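Local coordinates for uncharacterized protein (Staphylococcus aureus, PDB 4YBV) that is a hot-dog-fold thioesterase that probably hydrolyses the thioester bond of acyl-CoA or related acyl thioesters, at residues His17-Asp20 / Gly21-Val24; Pro28-Asp31 / Lys32-Ala35; Lys105-Asn108 / Asp109-Leu113. The protein carries 1 engineered substitution. All coordinates share one frame; numbering follows the deposited sequence.

Contact 1 of 3, residues His17-Asp20 / Gly21-Val24; sequences HQED and GLVV
Leu-22 lies beside Glu-19 in a two-residue beta hairpin, a type II turn running from Glu-19 to Leu-22 that joins the first two strands of the hot-dog sheet. The strands run antiparallel, and the tight part of the contact is the ladder between them. At its closed end Glu-19 and Leu-22 form a hydrogen-bonded pair, Glu-19 N giving to Leu-22 O at 3.0 Å and Leu-22 N returning to Glu-19 O. His-17 and Val-24 make the next hydrogen-bonded pair, in which Val-24 N reaches His-17 O at 2.8 Å. Gly-21 takes the positive phi (75°) that the third position of a type II turn requires.

On the face carrying His-17, Glu-19, Leu-22 and Val-24, methyl CD2 of Leu-22 is the point of convergence. It sits 3.6 Å from Glu-19 CG and meets the edge of the His-17 ring at CD2. On its other flank strand 22-28 pairs with strand 85-95, and Leu-22 and Val-24 touch Thr-89 there. The other face holds Gln-18 and the buried Val-23 in a looser pairing: Gln-18 CG comes no nearer than 4.5 Å to Val-23 CG2, and the amide oxygen OE1 is taken by Asn-59.

The solvent side belongs to the polar ends of His-17 and Glu-19 and to Asp-20 at the turn. There the imidazole leans forward along its own strand, toward Glu-19, with CG anti to the backbone N and beside the carbonyl carbon (chi1 177°). His-17 NE2 donates to Glu-19 OE1 at 2.7 Å, in the ring plane and almost perfectly straight, meeting the oxygen on its anti side.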
ATOM      1  N   HIS A  17       4.627 -19.828  17.652  1.00 24.43           N
ATOM      2  CA  HIS A  17       3.241 -20.205  17.933  1.00 29.83           C
ATOM      3  C   HIS A  17       2.389 -20.088  16.684  1.00 33.65           C
ATOM      4  O   HIS A  17       2.572 -19.169  15.858  1.00 28.93           O
ATOM      5  CB  HIS A  17       2.625 -19.334  19.044  1.00 25.63           C
ATOM      6  CG  HIS A  17       1.176 -19.621  19.318  1.00 28.23           C
ATOM      7  ND1 HIS A  17       0.704 -20.886  19.615  1.00 24.61           N
ATOM      8  CD2 HIS A  17       0.091 -18.804  19.340  1.00 27.47           C
ATOM      9  CE1 HIS A  17      -0.603 -20.830  19.804  1.00 23.20           C
ATOM     10  NE2 HIS A  17      -1.002 -19.582  19.654  1.00 23.72           N
ATOM     11  N   GLN A  18       1.444 -21.018  16.582  1.00 25.12           N
ATOM     12  CA  GLN A  18       0.471 -21.079  15.506  1.00 26.27           C
ATOM     13  C   GLN A  18      -0.884 -21.481  16.063  1.00 28.83           C
ATOM     14  O   GLN A  18      -0.967 -22.444  16.815  1.00 30.71           O
ATOM     15  CB  GLN A  18       0.858 -22.137  14.478  1.00 28.74           C
ATOM     16  CG  GLN A  18       1.925 -21.790  13.534  1.00 39.62           C
ATOM     17  CD  GLN A  18       2.274 -22.992  12.669  1.00 36.77           C
ATOM     18  OE1 GLN A  18       2.155 -22.946  11.451  1.00 46.76           O
ATOM     19  NE2 GLN A  18       2.708 -24.068  13.300  1.00 40.39           N
ATOM     20  N   GLU A  19      -1.936 -20.796  15.667  1.00 22.70           N
ATOM     21  CA  GLU A  19      -3.296 -21.321  15.851  1.00 34.72           C
ATOM     22  C   GLU A  19      -4.082 -20.785  14.690  1.00 35.04           C
ATOM     23  O   GLU A  19      -3.586 -19.943  13.973  1.00 29.68           O
ATOM     24  CB  GLU A  19      -3.906 -20.914  17.194  1.00 31.28           C
ATOM     25  CG  GLU A  19      -3.638 -19.465  17.618  1.00 31.98           C
ATOM     26  CD  GLU A  19      -4.281 -19.110  18.961  1.00 37.10           C
ATOM     27  OE1 GLU A  19      -3.560 -18.736  19.926  1.00 28.66           O
ATOM     28  OE2 GLU A  19      -5.514 -19.211  19.029  1.00 36.40           O
ATOM     29  N   ASP A  20      -5.287 -21.271  14.474  1.00 30.64           N
ATOM     30  CA  ASP A  20      -6.060 -20.761  13.346  1.00 35.63           C
ATOM     31  C   ASP A  20      -6.172 -19.231  13.413  1.00 34.83           C
ATOM     32  O   ASP A  20      -6.472 -18.674  14.473  1.00 28.30           O
ATOM     33  CB  ASP A  20      -7.441 -21.430  13.304  1.00 34.26           C
ATOM     34  CG  ASP A  20      -7.399 -22.789  12.600  1.00 44.41           C
ATOM     35  OD1 ASP A  20      -6.294 -23.374  12.483  1.00 47.40           O
ATOM     36  OD2 ASP A  20      -8.460 -23.266  12.138  1.00 48.66           O
ATOM     37  N   GLY A  21      -5.844 -18.554  12.302  1.00 35.13           N
ATOM     38  CA  GLY A  21      -5.877 -17.099  12.237  1.00 26.57           C
ATOM     39  C   GLY A  21      -4.738 -16.388  12.939  1.00 30.75           C
ATOM     40  O   GLY A  21      -4.760 -15.154  13.111  1.00 27.29           O
ATOM     41  N   LEU A  22      -3.713 -17.132  13.347  1.00 24.30           N
ATOM     42  CA  LEU A  22      -2.642 -16.477  14.083  1.00 24.06           C
ATOM     43  C   LEU A  22      -1.318 -17.193  13.876  1.00 32.86           C
ATOM     44  O   LEU A  22      -1.219 -18.435  14.018  1.00 28.53           O
ATOM     45  CB  LEU A  22      -2.980 -16.410  15.575  1.00 27.79           C
ATOM     46  CG  LEU A  22      -1.958 -15.807  16.529  1.00 28.20           C
ATOM     47  CD1 LEU A  22      -1.761 -14.304  16.258  1.00 27.49           C
ATOM     48  CD2 LEU A  22      -2.372 -16.077  17.979  1.00 28.35           C
ATOM     49  N   VAL A  23      -0.302 -16.416  13.505  1.00 26.33           N
ATOM     50  CA  VAL A  23       1.049 -16.959  13.386  1.00 24.88           C
ATOM     51  C   VAL A  23       2.074 -16.037  14.040  1.00 23.91           C
ATOM     52  O   VAL A  23       2.098 -14.836  13.813  1.00 22.18           O
ATOM     53  CB  VAL A  23       1.431 -17.195  11.913  1.00 24.33           C
ATOM     54  CG1 VAL A  23       2.860 -17.729  11.823  1.00 27.59           C
ATOM     55  CG2 VAL A  23       0.476 -18.176  11.293  1.00 23.14           C
ATOM     56  N   VAL A  24       2.924 -16.600  14.868  1.00 20.84           N
ATOM     57  CA  VAL A  24       3.973 -15.824  15.486  1.00 23.16           C
ATOM     58  C   VAL A  24       5.284 -16.467  15.038  1.00 25.73           C
ATOM     59  O   VAL A  24       5.544 -17.635  15.362  1.00 26.13           O
ATOM     60  CB  VAL A  24       3.821 -15.794  17.055  1.00 23.39           C
ATOM     61  CG1 VAL A  24       4.838 -14.855  17.702  1.00 21.94           C
ATOM     62  CG2 VAL A  24       2.381 -15.384  17.439  1.00 21.20           C
TER

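Contact 2 of 3, residues Pro28-Asp31 / Lys32-Ala35; sequences PVTD and KVKA. Engineered in segment 32-35: Ala-35 (natural residue Gln).
Two first torsions shape the turn where Thr-30 meets Val-33 and Lys-34. In Val-33, with chi1 -69°, methyl CG2 is placed between the backbone N and the carbonyl carbon, and this turns it back against the Thr-30 backbone, 3.4 Å from Thr-30 O and almost as near to Thr-30 N. In Lys-34, chi1 -67° sets CG beside the backbone N, and from there the chain runs fully extended back past the same carbonyl, with Lys-34 CG 3.2 Å from Thr-30 O. One peptide oxygen thus has a methyl group and a methylene packed against it.

The backbone supplies the polar part. Val-33 N donates to Thr-30 O at 3.1 Å and Lys-34 N to Asp-31 O at 3.2 Å. Both donors stand well above the plane of the carbonyl they reach, as expected where the chain coils tightly over a few residues instead of running in a sheet.

The remaining side chains pack in pairs. Thr-30 and Lys-32 lie side by side, OG1 of Thr-30 resting 3.5 Å from CB of Lys-32, while the lysine bends farther along and binds Thr-10 O of its own chain. The extended Lys-34 crosses Val-29 at about a right angle, CE against CG1. Its NZ passes 4.0 Å from Asp-31 OD1, a nearby opposite charge but not a salt bridge, and makes a weak bond to Lys-82 O.

Val-33 also packs on Phe-11 and Leu-40, and Lys-32 O is hydrogen-bonded to the hydroxyl OG1 of Thr-10 of a second subunit. Successive i to i+3 backbone bonds are characteristic of a short 3-10-like turn, here in the loop between strand 22-28 and helix 42-60 of the hot-dog fold.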
ATOM      1  N   PRO A  28      16.619 -13.987  14.399  1.00 24.05           N
ATOM      2  CA  PRO A  28      17.706 -13.165  14.960  1.00 26.06           C
ATOM      3  C   PRO A  28      18.143 -12.029  14.033  1.00 26.32           C
ATOM      4  O   PRO A  28      18.216 -12.214  12.831  1.00 26.39           O
ATOM      5  CB  PRO A  28      18.859 -14.159  15.129  1.00 29.45           C
ATOM      6  CG  PRO A  28      18.618 -15.212  14.088  1.00 24.35           C
ATOM      7  CD  PRO A  28      17.093 -15.328  13.998  1.00 25.37           C
ATOM      8  N   VAL A  29      18.456 -10.877  14.605  1.00 28.16           N
ATOM      9  CA  VAL A  29      18.988  -9.778  13.814  1.00 24.92           C
ATOM     10  C   VAL A  29      20.490  -9.979  13.738  1.00 33.99           C
ATOM     11  O   VAL A  29      21.202  -9.699  14.710  1.00 29.97           O
ATOM     12  CB  VAL A  29      18.648  -8.425  14.431  1.00 23.33           C
ATOM     13  CG1 VAL A  29      19.277  -7.283  13.608  1.00 23.11           C
ATOM     14  CG2 VAL A  29      17.153  -8.265  14.529  1.00 26.11           C
ATOM     15  N   THR A  30      20.962 -10.493  12.600  1.00 31.80           N
ATOM     16  CA  THR A  30      22.383 -10.784  12.400  1.00 35.41           C
ATOM     17  C   THR A  30      22.942  -9.919  11.269  1.00 36.76           C
ATOM     18  O   THR A  30      22.170  -9.275  10.569  1.00 27.90           O
ATOM     19  CB  THR A  30      22.602 -12.283  12.086  1.00 38.45           C
ATOM     20  OG1 THR A  30      21.984 -12.616  10.836  1.00 38.68           O
ATOM     21  CG2 THR A  30      21.982 -13.151  13.186  1.00 33.07           C
ATOM     22  N   ASP A  31      24.274  -9.882  11.116  1.00 33.94           N
ATOM     23  CA  ASP A  31      24.917  -9.100  10.057  1.00 32.97           C
ATOM     24  C   ASP A  31      24.319  -9.467   8.708  1.00 28.11           C
ATOM     25  O   ASP A  31      24.123  -8.600   7.870  1.00 32.10           O
ATOM     26  CB  ASP A  31      26.441  -9.326  10.021  1.00 36.38           C
ATOM     27  CG  ASP A  31      27.165  -8.736  11.234  1.00 41.17           C
ATOM     28  OD1 ASP A  31      26.780  -7.648  11.725  1.00 39.67           O
ATOM     29  OD2 ASP A  31      28.124  -9.379  11.704  1.00 49.44           O
ATOM     30  N   LYS A  32      24.044 -10.759   8.518  1.00 29.12           N
ATOM     31  CA  LYS A  32      23.428 -11.309   7.304  1.00 29.85           C
ATOM     32  C   LYS A  32      22.144 -10.625   6.823  1.00 29.45           C
ATOM     33  O   LYS A  32      21.899 -10.596   5.617  1.00 25.91           O
ATOM     34  CB  LYS A  32      23.104 -12.808   7.493  1.00 33.76           C
ATOM     35  CG  LYS A  32      24.121 -13.749   6.854  1.00 42.40           C
ATOM     36  CD  LYS A  32      23.935 -15.198   7.323  1.00 39.89           C
ATOM     37  CE  LYS A  32      22.604 -15.783   6.914  1.00 38.90           C
ATOM     38  NZ  LYS A  32      22.422 -17.131   7.536  1.00 47.14           N
ATOM     39  N   VAL A  33      21.323 -10.116   7.749  1.00 25.62           N
ATOM     40  CA  VAL A  33      20.028  -9.511   7.390  1.00 22.44           C
ATOM     41  C   VAL A  33      19.995  -8.010   7.687  1.00 24.91           C
ATOM     42  O   VAL A  33      18.930  -7.378   7.641  1.00 23.45           O
ATOM     43  CB  VAL A  33      18.843 -10.212   8.140  1.00 22.75           C
ATOM     44  CG1 VAL A  33      18.644 -11.598   7.629  1.00 23.22           C
ATOM     45  CG2 VAL A  33      19.088 -10.249   9.637  1.00 22.76           C
ATOM     46  N   LYS A  34      21.147  -7.416   7.990  1.00 21.30           N
ATOM     47  CA  LYS A  34      21.175  -5.980   8.205  1.00 25.18           C
ATOM     48  C   LYS A  34      21.252  -5.224   6.852  1.00 25.35           C
ATOM     49  O   LYS A  34      21.673  -5.771   5.861  1.00 22.60           O
ATOM     50  CB  LYS A  34      22.364  -5.581   9.092  1.00 24.32           C
ATOM     51  CG  LYS A  34      22.252  -6.075  10.501  1.00 28.13           C
ATOM     52  CD  LYS A  34      23.389  -5.548  11.387  1.00 32.51           C
ATOM     53  CE  LYS A  34      23.207  -6.020  12.844  1.00 30.60           C
ATOM     54  NZ  LYS A  34      24.185  -5.333  13.750  1.00 39.04           N
ATOM     55  N   ALA A  35      20.954  -3.948   6.896  1.00 23.36           N
ATOM     56  CA  ALA A  35      21.185  -3.037   5.836  1.00 26.70           C
ATOM     57  C   ALA A  35      22.656  -2.677   6.151  1.00 31.88           C
ATOM     58  O   ALA A  35      23.099  -2.918   7.226  1.00 29.82           O
ATOM     59  CB  ALA A  35      20.311  -1.824   5.953  1.00 25.59           C
TER

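Contact 3 of 3, residues Lys105-Asn108 / Asp109-Leu113; sequences KIKN and DKEQL
Asn-108 reaches across to Gln-112 and Lys-110 with its carboxamide, using both ends of it. Its CG lies between the backbone N and the carbonyl carbon (chi1 60°), which folds the amide inward over the loop. OD1 then accepts two backbone N-H groups from opposite faces of its plane, Gln-112 N at 2.9 Å and Lys-110 N at 3.1 Å. On the other branch, Asn-108 ND2 donates to Gln-112 OE1 at 3.1 Å, nearly straight and in the plane of the asparagine amide. The two amide planes are turned 33° apart. ND2 also has a weak bond to Ser-80 O.

Asn-108 N gives to Gln-112 O, and Glu-111 N to Asn-108 O closes a type I turn from Asn-108 to Glu-111. The whole is a beta hairpin connecting strands 99-107 and 113-124 of the hot-dog sheet, with Glu-111 in a left-handed backbone conformation where the chain doubles back.

Leu-113 begins the returning strand, as the non-hydrogen-bonded partner of Lys-107. Its CB leads away, but the branch swings back, placing CD2 3.8 Å from Lys-105 CB and 4.1 Å from Lys-107 CG. Beyond them, Leu-113 packs on Ile-93 of a third subunit.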
ATOM      1  N   LYS A 105       2.203  -7.342  12.674  1.00 21.61           N
ATOM      2  CA  LYS A 105       2.979  -6.385  13.426  1.00 24.38           C
ATOM      3  C   LYS A 105       4.323  -7.008  13.810  1.00 25.82           C
ATOM      4  O   LYS A 105       4.387  -8.105  14.347  1.00 27.97           O
ATOM      5  CB  LYS A 105       2.196  -5.913  14.656  1.00 29.63           C
ATOM      6  CG  LYS A 105       0.993  -5.012  14.281  1.00 34.42           C
ATOM      7  CD  LYS A 105       0.221  -4.607  15.542  1.00 45.61           C
ATOM      8  CE  LYS A 105      -0.815  -3.537  15.232  1.00 52.77           C
ATOM      9  NZ  LYS A 105      -1.671  -3.895  14.068  1.00 52.79           N
ATOM     10  N   ILE A 106       5.403  -6.307  13.514  1.00 20.97           N
ATOM     11  CA  ILE A 106       6.739  -6.819  13.770  1.00 23.06           C
ATOM     12  C   ILE A 106       7.440  -5.917  14.743  1.00 21.54           C
ATOM     13  O   ILE A 106       7.558  -4.693  14.518  1.00 24.78           O
ATOM     14  CB  ILE A 106       7.547  -6.958  12.477  1.00 25.46           C
ATOM     15  CG1 ILE A 106       6.631  -7.625  11.429  1.00 23.60           C
ATOM     16  CG2 ILE A 106       8.807  -7.751  12.756  1.00 24.39           C
ATOM     17  CD1 ILE A 106       7.241  -7.964  10.104  1.00 25.27           C
ATOM     18  N   LYS A 107       7.864  -6.547  15.843  1.00 23.86           N
ATOM     19  CA  LYS A 107       8.451  -5.875  16.990  1.00 25.79           C
ATOM     20  C   LYS A 107       9.842  -6.336  17.283  1.00 23.33           C
ATOM     21  O   LYS A 107      10.194  -7.471  16.971  1.00 27.66           O
ATOM     22  CB  LYS A 107       7.592  -6.106  18.255  1.00 28.06           C
ATOM     23  CG  LYS A 107       6.187  -5.579  18.137  1.00 31.59           C
ATOM     24  CD  LYS A 107       5.365  -5.791  19.403  1.00 29.02           C
ATOM     25  CE  LYS A 107       4.018  -5.145  19.236  1.00 29.55           C
ATOM     26  NZ  LYS A 107       3.152  -5.503  20.406  1.00 27.60           N
ATOM     27  N   ASN A 108      10.635  -5.470  17.915  1.00 25.28           N
ATOM     28  CA  ASN A 108      11.949  -5.887  18.413  1.00 26.89           C
ATOM     29  C   ASN A 108      11.856  -6.342  19.880  1.00 32.51           C
ATOM     30  O   ASN A 108      10.747  -6.504  20.404  1.00 30.19           O
ATOM     31  CB  ASN A 108      13.012  -4.772  18.257  1.00 32.29           C
ATOM     32  CG  ASN A 108      12.668  -3.475  19.013  1.00 37.98           C
ATOM     33  OD1 ASN A 108      11.789  -3.430  19.902  1.00 32.98           O
ATOM     34  ND2 ASN A 108      13.370  -2.398  18.643  1.00 35.72           N
ATOM     35  N   ASP A 109      13.037  -6.522  20.487  1.00 33.66           N
ATOM     36  CA  ASP A 109      13.288  -6.923  21.882  1.00 37.66           C
ATOM     37  C   ASP A 109      12.781  -5.988  22.947  1.00 42.62           C
ATOM     38  O   ASP A 109      12.646  -6.375  24.110  1.00 44.80           O
ATOM     39  CB  ASP A 109      14.787  -7.056  22.111  1.00 40.06           C
ATOM     40  CG  ASP A 109      15.256  -8.413  21.855  1.00 45.74           C
ATOM     41  OD1 ASP A 109      16.482  -8.661  22.017  1.00 48.50           O
ATOM     42  OD2 ASP A 109      14.381  -9.244  21.489  1.00 39.51           O
ATOM     43  N   LYS A 110      12.559  -4.743  22.553  1.00 39.77           N
ATOM     44  CA  LYS A 110      12.075  -3.702  23.442  1.00 34.60           C
ATOM     45  C   LYS A 110      10.565  -3.469  23.228  1.00 41.30           C
ATOM     46  O   LYS A 110      10.006  -2.460  23.658  1.00 43.45           O
ATOM     47  CB  LYS A 110      12.886  -2.424  23.203  1.00 38.00           C
ATOM     48  CG  LYS A 110      14.330  -2.535  23.677  1.00 38.01           C
ATOM     49  CD  LYS A 110      15.246  -1.448  23.078  1.00 48.01           C
ATOM     50  CE  LYS A 110      15.586  -1.758  21.627  1.00 51.81           C
ATOM     51  NZ  LYS A 110      16.808  -1.048  21.144  1.00 58.17           N
ATOM     52  N   GLU A 111       9.911  -4.421  22.562  1.00 36.79           N
ATOM     53  CA  GLU A 111       8.493  -4.348  22.266  1.00 32.00           C
ATOM     54  C   GLU A 111       8.128  -3.157  21.392  1.00 32.85           C
ATOM     55  O   GLU A 111       6.955  -2.782  21.293  1.00 34.27           O
ATOM     56  CB  GLU A 111       7.675  -4.293  23.565  1.00 41.04           C
ATOM     57  CG  GLU A 111       7.940  -5.421  24.548  1.00 45.55           C
ATOM     58  CD  GLU A 111       7.427  -6.774  24.085  1.00 54.64           C
ATOM     59  OE1 GLU A 111       6.408  -6.830  23.345  1.00 49.95           O
ATOM     60  OE2 GLU A 111       8.040  -7.794  24.478  1.00 55.05           O
ATOM     61  N   GLN A 112       9.121  -2.540  20.761  1.00 37.88           N
ATOM     62  CA  GLN A 112       8.850  -1.444  19.813  1.00 31.37           C
ATOM     63  C   GLN A 112       8.401  -2.004  18.483  1.00 28.52           C
ATOM     64  O   GLN A 112       8.947  -3.017  18.022  1.00 25.17           O
ATOM     65  CB  GLN A 112      10.105  -0.595  19.598  1.00 38.50           C
ATOM     66  CG  GLN A 112      10.637   0.088  20.822  1.00 37.81           C
ATOM     67  CD  GLN A 112      11.881   0.863  20.492  1.00 40.61           C
ATOM     68  OE1 GLN A 112      12.925   0.281  20.199  1.00 41.15           O
ATOM     69  NE2 GLN A 112      11.762   2.183  20.472  1.00 39.59           N
ATOM     70  N   LEU A 113       7.412  -1.363  17.866  1.00 25.12           N
ATOM     71  CA  LEU A 113       7.029  -1.713  16.530  1.00 28.06           C
ATOM     72  C   LEU A 113       8.191  -1.343  15.592  1.00 31.90           C
ATOM     73  O   LEU A 113       8.667  -0.220  15.597  1.00 24.22           O
ATOM     74  CB  LEU A 113       5.748  -0.982  16.097  1.00 28.55           C
ATOM     75  CG  LEU A 113       4.444  -1.726  16.300  1.00 30.67           C
ATOM     76  CD1 LEU A 113       3.312  -0.813  15.911  1.00 41.26           C
ATOM     77  CD2 LEU A 113       4.432  -2.998  15.470  1.00 31.70           C
TER

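From the N terminus, contact 1 comes first and closes the hairpin between strands 14-19 and 22-28, the first of these being an outermost strand within the chain. Strand 22-28 then leads directly into contact 2, a coil in the loop that goes on to helix 42-60; the two centres are 25 Å apart, on opposite sides of the chain's centre. Much later, contact 3 closes the hairpin between strands 99-107 and 113-124. The three follow in series, and none nests in or crosses another. Contacts 1 and 3 belong to one antiparallel sheet, where strand 85-95 lies between their hairpins, whereas contact 2 links that sheet to the long helix.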